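Local coordinates for lovastatin nonaketide synthase mokA (Monascus pilosus, PDB 6AD3), which builds the nonaketide chain of monacolin K (lovastatin) as an iterative type I polyketide synthase, of which this chain is the condensation domain, at residues A[371-376]-A[402-407]; A[260-265]-A[398-403]. The protein carries 1 engineered substitution. All blocks are in the same frame, centred on the assembly; numbering follows the deposited sequence.

Contact 1: A[371-376]-A[402-407]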
ATOM      1  N   ASN A 371       6.290   2.942   2.288  1.00 11.92           N
ATOM      2  CA  ASN A 371       7.467   2.114   2.352  1.00 13.39           C
ATOM      3  C   ASN A 371       7.079   0.722   2.898  1.00 13.35           C
ATOM      4  O   ASN A 371       5.904   0.505   3.326  1.00 13.22           O
ATOM      5  CB  ASN A 371       8.451   2.777   3.265  1.00 12.40           C
ATOM      6  CG  ASN A 371       9.849   2.165   3.193  1.00 13.44           C
ATOM      7  OD1 ASN A 371      10.272   1.609   2.168  1.00 15.75           O
ATOM      8  ND2 ASN A 371      10.621   2.397   4.260  1.00 15.84           N
ATOM      9  N   LEU A 372       8.037  -0.184   2.891  1.00 12.26           N
ATOM     10  CA  LEU A 372       7.876  -1.493   3.490  1.00 12.01           C
ATOM     11  C   LEU A 372       9.098  -1.776   4.361  1.00 12.75           C
ATOM     12  O   LEU A 372      10.195  -1.406   4.004  1.00 15.48           O
ATOM     13  CB  LEU A 372       7.828  -2.539   2.402  1.00 13.78           C
ATOM     14  CG  LEU A 372       6.577  -2.537   1.547  1.00 15.22           C
ATOM     15  CD1 LEU A 372       6.796  -3.344   0.290  1.00 16.96           C
ATOM     16  CD2 LEU A 372       5.414  -3.045   2.342  1.00 18.05           C
ATOM     17  N   LEU A 373       8.844  -2.281   5.571  1.00 12.53           N
ATOM     18  CA  LEU A 373       9.909  -2.631   6.528  1.00 12.69           C
ATOM     19  C   LEU A 373       9.986  -4.147   6.640  1.00 13.67           C
ATOM     20  O   LEU A 373       9.005  -4.791   6.984  1.00 13.66           O
ATOM     21  CB  LEU A 373       9.591  -2.038   7.879  1.00 15.18           C
ATOM     22  CG  LEU A 373       9.311  -0.525   7.909  1.00 16.08           C
ATOM     23  CD1 LEU A 373       8.932  -0.069   9.312  1.00 19.80           C
ATOM     24  CD2 LEU A 373      10.522   0.221   7.423  1.00 16.68           C
ATOM     25  N   PRO A 374      11.166  -4.730   6.349  1.00 14.43           N
ATOM     26  CA  PRO A 374      11.189  -6.173   6.188  1.00 15.01           C
ATOM     27  C   PRO A 374      11.486  -6.884   7.493  1.00 17.05           C
ATOM     28  O   PRO A 374      12.650  -7.129   7.817  1.00 15.28           O
ATOM     29  CB  PRO A 374      12.316  -6.388   5.165  1.00 16.19           C
ATOM     30  CG  PRO A 374      13.236  -5.262   5.391  1.00 14.95           C
ATOM     31  CD  PRO A 374      12.388  -4.104   5.816  1.00 14.61           C
ATOM     32  N   LEU A 375      10.452  -7.179   8.263  1.00 14.33           N
ATOM     33  CA  LEU A 375      10.650  -7.794   9.565  1.00 15.80           C
ATOM     34  C   LEU A 375      10.995  -9.284   9.375  1.00 17.51           C
ATOM     35  O   LEU A 375      10.206 -10.035   8.855  1.00 19.09           O
ATOM     36  CB  LEU A 375       9.368  -7.707  10.402  1.00 18.23           C
ATOM     37  CG  LEU A 375       8.976  -6.467  11.187  1.00 29.77           C
ATOM     38  CD1 LEU A 375       9.640  -5.196  10.736  1.00 30.75           C
ATOM     39  CD2 LEU A 375       7.454  -6.365  11.211  1.00 29.20           C
ATOM     40  N   ARG A 376      12.062  -9.747  10.025  1.00 16.79           N
ATOM     41  CA  ARG A 376      12.394 -11.148   9.953  1.00 14.96           C
ATOM     42  C   ARG A 376      11.896 -11.826  11.230  1.00 18.46           C
ATOM     43  O   ARG A 376      12.248 -11.395  12.371  1.00 18.63           O
ATOM     44  CB  ARG A 376      13.902 -11.308   9.857  1.00 16.40           C
ATOM     45  CG  ARG A 376      14.349 -12.743   9.756  1.00 16.97           C
ATOM     46  CD  ARG A 376      15.805 -12.853   9.341  1.00 18.41           C
ATOM     47  NE  ARG A 376      16.141 -14.247   8.982  1.00 24.17           N
ATOM     48  CZ  ARG A 376      17.303 -14.611   8.438  1.00 23.42           C
ATOM     49  NH1 ARG A 376      18.258 -13.706   8.246  1.00 24.93           N
ATOM     50  NH2 ARG A 376      17.469 -15.838   7.965  1.00 26.26           N
ATOM     51  N   GLN A 402      12.348   2.426  14.922  1.00 22.97           N
ATOM     52  CA  GLN A 402      13.524   3.252  15.106  1.00 25.48           C
ATOM     53  C   GLN A 402      14.400   3.347  13.856  1.00 26.59           C
ATOM     54  O   GLN A 402      15.381   4.078  13.846  1.00 25.06           O
ATOM     55  CB  GLN A 402      14.336   2.728  16.290  1.00 30.35           C
ATOM     56  CG  GLN A 402      13.589   2.845  17.598  1.00 33.95           C
ATOM     57  CD  GLN A 402      14.305   2.144  18.720  1.00 47.72           C
ATOM     58  OE1 GLN A 402      15.105   1.244  18.486  1.00 59.88           O
ATOM     59  NE2 GLN A 402      14.031   2.556  19.948  1.00 54.44           N
ATOM     60  N   HIS A 403      14.155   2.475  12.882  1.00 21.21           N
ATOM     61  CA  HIS A 403      15.014   2.397  11.717  1.00 19.61           C
ATOM     62  C   HIS A 403      14.128   2.405  10.494  1.00 21.78           C
ATOM     63  O   HIS A 403      14.432   1.757   9.517  1.00 21.22           O
ATOM     64  CB  HIS A 403      15.837   1.098  11.726  1.00 21.48           C
ATOM     65  CG  HIS A 403      16.644   0.910  12.975  1.00 23.33           C
ATOM     66  ND1 HIS A 403      17.724   1.703  13.275  1.00 25.95           N
ATOM     67  CD2 HIS A 403      16.479   0.084  14.033  1.00 26.25           C
ATOM     68  CE1 HIS A 403      18.219   1.349  14.448  1.00 25.11           C
ATOM     69  NE2 HIS A 403      17.504   0.343  14.913  1.00 24.26           N
ATOM     70  N   ALA A 404      13.043   3.150  10.553  1.00 18.87           N
ATOM     71  CA  ALA A 404      12.016   3.062   9.503  1.00 20.43           C
ATOM     72  C   ALA A 404      12.297   3.892   8.233  1.00 20.87           C
ATOM     73  O   ALA A 404      11.547   3.794   7.287  1.00 22.60           O
ATOM     74  CB  ALA A 404      10.660   3.464  10.059  1.00 20.42           C
ATOM     75  N   ARG A 405      13.297   4.774   8.271  1.00 23.30           N
ATOM     76  CA  ARG A 405      13.482   5.772   7.210  1.00 27.74           C
ATOM     77  C   ARG A 405      14.138   5.230   5.936  1.00 25.13           C
ATOM     78  O   ARG A 405      14.198   5.916   4.925  1.00 30.38           O
ATOM     79  CB  ARG A 405      14.319   6.924   7.717  1.00 34.39           C
ATOM     80  CG  ARG A 405      13.644   7.774   8.770  1.00 50.28           C
ATOM     81  CD  ARG A 405      14.608   8.866   9.236  1.00 69.59           C
ATOM     82  NE  ARG A 405      14.421   9.237  10.638  1.00 70.54           N
ATOM     83  CZ  ARG A 405      13.602  10.200  11.049  1.00 78.61           C
ATOM     84  NH1 ARG A 405      12.865  10.871  10.170  1.00 71.13           N
ATOM     85  NH2 ARG A 405      13.514  10.487  12.339  1.00 98.42           N
ATOM     86  N   VAL A 406      14.587   3.991   5.949  1.00 19.37           N
ATOM     87  CA  VAL A 406      15.232   3.445   4.795  1.00 19.78           C
ATOM     88  C   VAL A 406      14.221   2.938   3.752  1.00 19.42           C
ATOM     89  O   VAL A 406      13.491   1.984   4.020  1.00 17.80           O
ATOM     90  CB  VAL A 406      16.155   2.293   5.179  1.00 21.95           C
ATOM     91  CG1 VAL A 406      16.870   1.774   3.952  1.00 28.90           C
ATOM     92  CG2 VAL A 406      17.155   2.768   6.195  1.00 25.83           C
ATOM     93  N   PRO A 407      14.208   3.550   2.550  1.00 19.18           N
ATOM     94  CA  PRO A 407      13.331   3.016   1.491  1.00 17.25           C
ATOM     95  C   PRO A 407      13.756   1.574   1.105  1.00 17.64           C
ATOM     96  O   PRO A 407      14.949   1.295   0.995  1.00 16.59           O
ATOM     97  CB  PRO A 407      13.568   3.968   0.329  1.00 18.80           C
ATOM     98  CG  PRO A 407      14.000   5.261   0.971  1.00 19.90           C
ATOM     99  CD  PRO A 407      14.818   4.829   2.157  1.00 19.70           C
TER
HETATM  100  O   HOH W   1       9.024   3.884   6.501  1.00 19.97           O
HETATM  101  O   HOH W   2      12.999  -0.697   4.582  1.00 18.37           O

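Contact 2: A[260-265]-A[398-403]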
ATOM      1  N   ALA A 260      22.621  -0.702   8.458  1.00 23.70           N
ATOM      2  CA  ALA A 260      23.355  -1.775   9.125  1.00 24.82           C
ATOM      3  C   ALA A 260      22.407  -2.626   9.961  1.00 22.07           C
ATOM      4  O   ALA A 260      22.565  -3.841  10.036  1.00 24.66           O
ATOM      5  CB  ALA A 260      24.482  -1.208  10.007  1.00 26.70           C
ATOM      6  N   TYR A 261      21.400  -1.996  10.546  1.00 19.58           N
ATOM      7  CA  TYR A 261      20.384  -2.723  11.305  1.00 21.44           C
ATOM      8  C   TYR A 261      19.663  -3.719  10.421  1.00 21.62           C
ATOM      9  O   TYR A 261      19.571  -4.901  10.744  1.00 19.73           O
ATOM     10  CB  TYR A 261      19.371  -1.757  11.903  1.00 22.57           C
ATOM     11  CG  TYR A 261      18.187  -2.423  12.528  1.00 20.79           C
ATOM     12  CD1 TYR A 261      18.251  -2.902  13.822  1.00 22.54           C
ATOM     13  CD2 TYR A 261      16.990  -2.571  11.832  1.00 20.50           C
ATOM     14  CE1 TYR A 261      17.145  -3.453  14.432  1.00 23.90           C
ATOM     15  CE2 TYR A 261      15.878  -3.156  12.429  1.00 19.91           C
ATOM     16  CZ  TYR A 261      15.978  -3.635  13.714  1.00 21.74           C
ATOM     17  OH  TYR A 261      14.881  -4.198  14.338  1.00 20.58           O
ATOM     18  N   TRP A 262      19.178  -3.258   9.278  1.00 20.50           N
ATOM     19  CA  TRP A 262      18.467  -4.166   8.376  1.00 21.18           C
ATOM     20  C   TRP A 262      19.385  -5.173   7.709  1.00 22.78           C
ATOM     21  O   TRP A 262      19.016  -6.332   7.541  1.00 20.10           O
ATOM     22  CB  TRP A 262      17.663  -3.385   7.335  1.00 20.88           C
ATOM     23  CG  TRP A 262      16.585  -2.563   7.929  1.00 19.94           C
ATOM     24  CD1 TRP A 262      16.563  -1.231   8.027  1.00 21.18           C
ATOM     25  CD2 TRP A 262      15.357  -3.030   8.507  1.00 18.96           C
ATOM     26  NE1 TRP A 262      15.395  -0.819   8.640  1.00 18.52           N
ATOM     27  CE2 TRP A 262      14.665  -1.911   8.966  1.00 18.74           C
ATOM     28  CE3 TRP A 262      14.832  -4.305   8.780  1.00 21.67           C
ATOM     29  CZ2 TRP A 262      13.443  -2.006   9.646  1.00 19.71           C
ATOM     30  CZ3 TRP A 262      13.612  -4.396   9.414  1.00 20.94           C
ATOM     31  CH2 TRP A 262      12.911  -3.248   9.810  1.00 18.11           C
ATOM     32  N   GLU A 263      20.617  -4.768   7.396  1.00 20.63           N
ATOM     33  CA  GLU A 263      21.550  -5.667   6.752  1.00 25.05           C
ATOM     34  C   GLU A 263      21.938  -6.789   7.698  1.00 25.73           C
ATOM     35  O   GLU A 263      22.066  -7.936   7.306  1.00 25.35           O
ATOM     36  CB  GLU A 263      22.804  -4.908   6.310  1.00 28.14           C
ATOM     37  CG  GLU A 263      22.592  -4.124   5.026  1.00 37.28           C
ATOM     38  CD  GLU A 263      23.877  -3.479   4.535  1.00 42.56           C
ATOM     39  OE1 GLU A 263      24.888  -4.204   4.364  1.00 46.86           O
ATOM     40  OE2 GLU A 263      23.863  -2.266   4.309  1.00 39.21           O
ATOM     41  N   SER A 264      22.160  -6.448   8.944  1.00 24.19           N
ATOM     42  CA  SER A 264      22.543  -7.473   9.913  1.00 24.63           C
ATOM     43  C   SER A 264      21.373  -8.438  10.160  1.00 22.39           C
ATOM     44  O   SER A 264      21.551  -9.668  10.180  1.00 21.46           O
ATOM     45  CB  SER A 264      22.998  -6.828  11.216  1.00 26.92           C
ATOM     46  OG  SER A 264      23.019  -7.815  12.227  1.00 33.23           O
ATOM     47  N   MET A 265      20.147  -7.899  10.244  1.00 21.81           N
ATOM     48  CA  MET A 265      18.966  -8.736  10.434  1.00 20.91           C
ATOM     49  C   MET A 265      18.878  -9.813   9.358  1.00 19.85           C
ATOM     50  O   MET A 265      18.486 -10.961   9.633  1.00 21.35           O
ATOM     51  CB  MET A 265      17.698  -7.873  10.389  1.00 20.61           C
ATOM     52  CG  MET A 265      16.418  -8.668  10.542  1.00 20.27           C
ATOM     53  SD  MET A 265      14.951  -7.627  10.373  1.00 19.90           S
ATOM     54  CE  MET A 265      14.998  -6.660  11.892  1.00 22.31           C
ATOM     55  N   ARG A 398       8.462  -1.958  17.500  1.00 21.08           N
ATOM     56  CA  ARG A 398       9.019  -0.724  18.068  1.00 23.08           C
ATOM     57  C   ARG A 398      10.484  -0.568  17.655  1.00 19.59           C
ATOM     58  O   ARG A 398      10.919   0.519  17.278  1.00 20.77           O
ATOM     59  CB  ARG A 398       8.874  -0.699  19.592  1.00 23.68           C
ATOM     60  CG  ARG A 398       7.434  -0.480  20.050  1.00 31.85           C
ATOM     61  CD  ARG A 398       7.367  -0.469  21.586  1.00 42.31           C
ATOM     62  NE  ARG A 398       6.181   0.205  22.095  1.00 54.69           N
ATOM     63  CZ  ARG A 398       5.936   0.401  23.389  1.00 68.85           C
ATOM     64  NH1 ARG A 398       6.801  -0.019  24.313  1.00 75.29           N
ATOM     65  NH2 ARG A 398       4.833   1.028  23.763  1.00 55.08           N
ATOM     66  N   GLU A 399      11.221  -1.659  17.635  1.00 19.22           N
ATOM     67  CA  GLU A 399      12.618  -1.586  17.216  1.00 23.42           C
ATOM     68  C   GLU A 399      12.718  -1.251  15.720  1.00 19.08           C
ATOM     69  O   GLU A 399      13.510  -0.419  15.317  1.00 21.17           O
ATOM     70  CB  GLU A 399      13.319  -2.891  17.530  1.00 26.88           C
ATOM     71  CG  GLU A 399      14.821  -2.834  17.386  1.00 31.55           C
ATOM     72  CD  GLU A 399      15.450  -4.174  17.703  1.00 30.74           C
ATOM     73  OE1 GLU A 399      15.509  -5.036  16.802  1.00 26.96           O
ATOM     74  OE2 GLU A 399      15.798  -4.385  18.869  1.00 32.83           O
ATOM     75  N   ALA A 400      11.904  -1.902  14.906  1.00 21.27           N
ATOM     76  CA  ALA A 400      11.857  -1.598  13.483  1.00 21.42           C
ATOM     77  C   ALA A 400      11.582  -0.108  13.257  1.00 20.99           C
ATOM     78  O   ALA A 400      12.145   0.480  12.361  1.00 19.42           O
ATOM     79  CB  ALA A 400      10.817  -2.448  12.777  1.00 23.66           C
ATOM     80  N   MET A 401      10.693   0.476  14.059  1.00 18.92           N
ATOM     81  CA  MET A 401      10.245   1.848  13.846  1.00 22.57           C
ATOM     82  C   MET A 401      11.327   2.866  14.207  1.00 22.30           C
ATOM     83  O   MET A 401      11.340   3.983  13.668  1.00 23.32           O
ATOM     84  CB  MET A 401       8.966   2.132  14.649  1.00 21.29           C
ATOM     85  CG  MET A 401       7.752   1.399  14.122  1.00 24.66           C
ATOM     86  SD  MET A 401       7.439   1.711  12.376  1.00 28.40           S
ATOM     87  CE  MET A 401       7.033   3.435  12.403  1.00 27.23           C
ATOM     88  N   GLN A 402      12.348   2.426  14.922  1.00 22.97           N
ATOM     89  CA  GLN A 402      13.524   3.252  15.106  1.00 25.48           C
ATOM     90  C   GLN A 402      14.400   3.347  13.856  1.00 26.59           C
ATOM     91  O   GLN A 402      15.381   4.078  13.846  1.00 25.06           O
ATOM     92  CB  GLN A 402      14.336   2.728  16.290  1.00 30.35           C
ATOM     93  CG  GLN A 402      13.589   2.845  17.598  1.00 33.95           C
ATOM     94  CD  GLN A 402      14.305   2.144  18.720  1.00 47.72           C
ATOM     95  OE1 GLN A 402      15.105   1.244  18.486  1.00 59.88           O
ATOM     96  NE2 GLN A 402      14.031   2.556  19.948  1.00 54.44           N
ATOM     97  N   HIS A 403      14.155   2.475  12.882  1.00 21.21           N
ATOM     98  CA  HIS A 403      15.014   2.397  11.717  1.00 19.61           C
ATOM     99  C   HIS A 403      14.128   2.405  10.494  1.00 21.78           C
ATOM    100  O   HIS A 403      14.432   1.757   9.517  1.00 21.22           O
ATOM    101  CB  HIS A 403      15.837   1.098  11.726  1.00 21.48           C
ATOM    102  CG  HIS A 403      16.644   0.910  12.975  1.00 23.33           C
ATOM    103  ND1 HIS A 403      17.724   1.703  13.275  1.00 25.95           N
ATOM    104  CD2 HIS A 403      16.479   0.084  14.033  1.00 26.25           C
ATOM    105  CE1 HIS A 403      18.219   1.349  14.448  1.00 25.11           C
ATOM    106  NE2 HIS A 403      17.504   0.343  14.913  1.00 24.26           N
TER

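Contact 1: A[371-376]-A[402-407]
The carbonyl oxygen of Val406 receives two donors: Asn371 ND2 at 2.9 Å from Val406 O, and a water at 2.8 Å from Val406 O that also donates to Leu372 O. The hydrogen bond from ND2 is nearly straight, 166° at the hydrogen, and Val406 O lies close to the amide plane of Asn371, yet ND2 stands above the carbonyl plane of Val406. With CG anti to the backbone N (chi1 -168°), the Asn371 amide reaches across to the loop, and its other hydrogen serves a second water, 3.1 Å from Asn371 ND2, which donates to Ala404 O at 2.6 Å. Strand 371-377 is an outermost strand of the six-stranded mixed sheet, and the loop 402-407 joins helix 386-401 to helix 408-414. Asn371 OD1 accepts from Tyr408 N just beyond Pro407, the N-cap residue of that second helix, while Pro407 CA packs 3.4 Å from Asn371 OD1. Alongside, both methyls of Leu373 pack against one side of Ala404: CD1 of Leu373 touches CB of Ala404 at 4.0 Å, and CD2 of Leu373 lies 3.8 Å from CA of Ala404.

Contact 2: A[260-265]-A[398-403]
An aromatic cluster joins helix 256-266 to helix 386-401 and the turn that follows it in the condensation domain, with Tyr261 in the middle, touching both His403 and Trp262. The rings of Tyr261 and His403 form an offset stack, centroids 4.0 Å apart and planes inclined by 23°. CD2 of His403 sits over the middle of the tyrosine ring, whereas Tyr261 CG meets the imidazole nearer its rim. The tyrosine CB adds a CH-pi contact to the same imidazole face, almost along the ring normal. Gln402 CB lies over the opposite face of the histidine, and Asp258 OD1 hydrogen-bonds His403 ND1, which would limit rotation of the ring.

At the far end of the phenol, Tyr261 OH donates to Glu399 OE1 over 2.7 Å and meets the anti lone pair of that oxygen. Glu399 gets there with CG anti to its backbone N (chi1 -169°) and an extended chain; its carboxylate stands almost perpendicular to the phenol ring.

Trp262 meets the backbone of the histidine. Its NE1 donates to His403 O at 2.9 Å, with the acceptor practically in the indole plane and an angle of 166° at the hydrogen. Tyr261 turns a face to the imidazole and an edge to the indole, its CD2 lying above the centre of the Trp262 ring. The indole's six-membered ring continues the contact, CH2 of Trp262 resting 3.7 Å from CB of Ala400.

Beyond this interface, Trp262 also packs on Pro374 and Leu375 of strand 371-377 and on Leu411 of helix 408-414, while Ala400 touches Leu375; the indole thus lies where two helices and the edge strand meet helix 256-266.

In the fold
From the N terminus, helix 256-266 comes first, then strand 371-377, helix 386-401 and the loop into helix 408-414. Contact 2 closes a long loop of 132 residues, which includes two other strands, 301-307 and 348-354, and the long helices 310-322 and 327-343 before the edge strand. Contact 1 closes a short one of 25 residues, mostly helix 386-401. Contact 1 starts inside the span of contact 2, and both end on the same stretch, sharing Gln402 and His403; their centres are about 7 Å apart. Direct touches also join them, such as Arg376 NH1 to Met265 O. Together they tie the edge of the six-stranded sheet to helices 256-266 and 386-401.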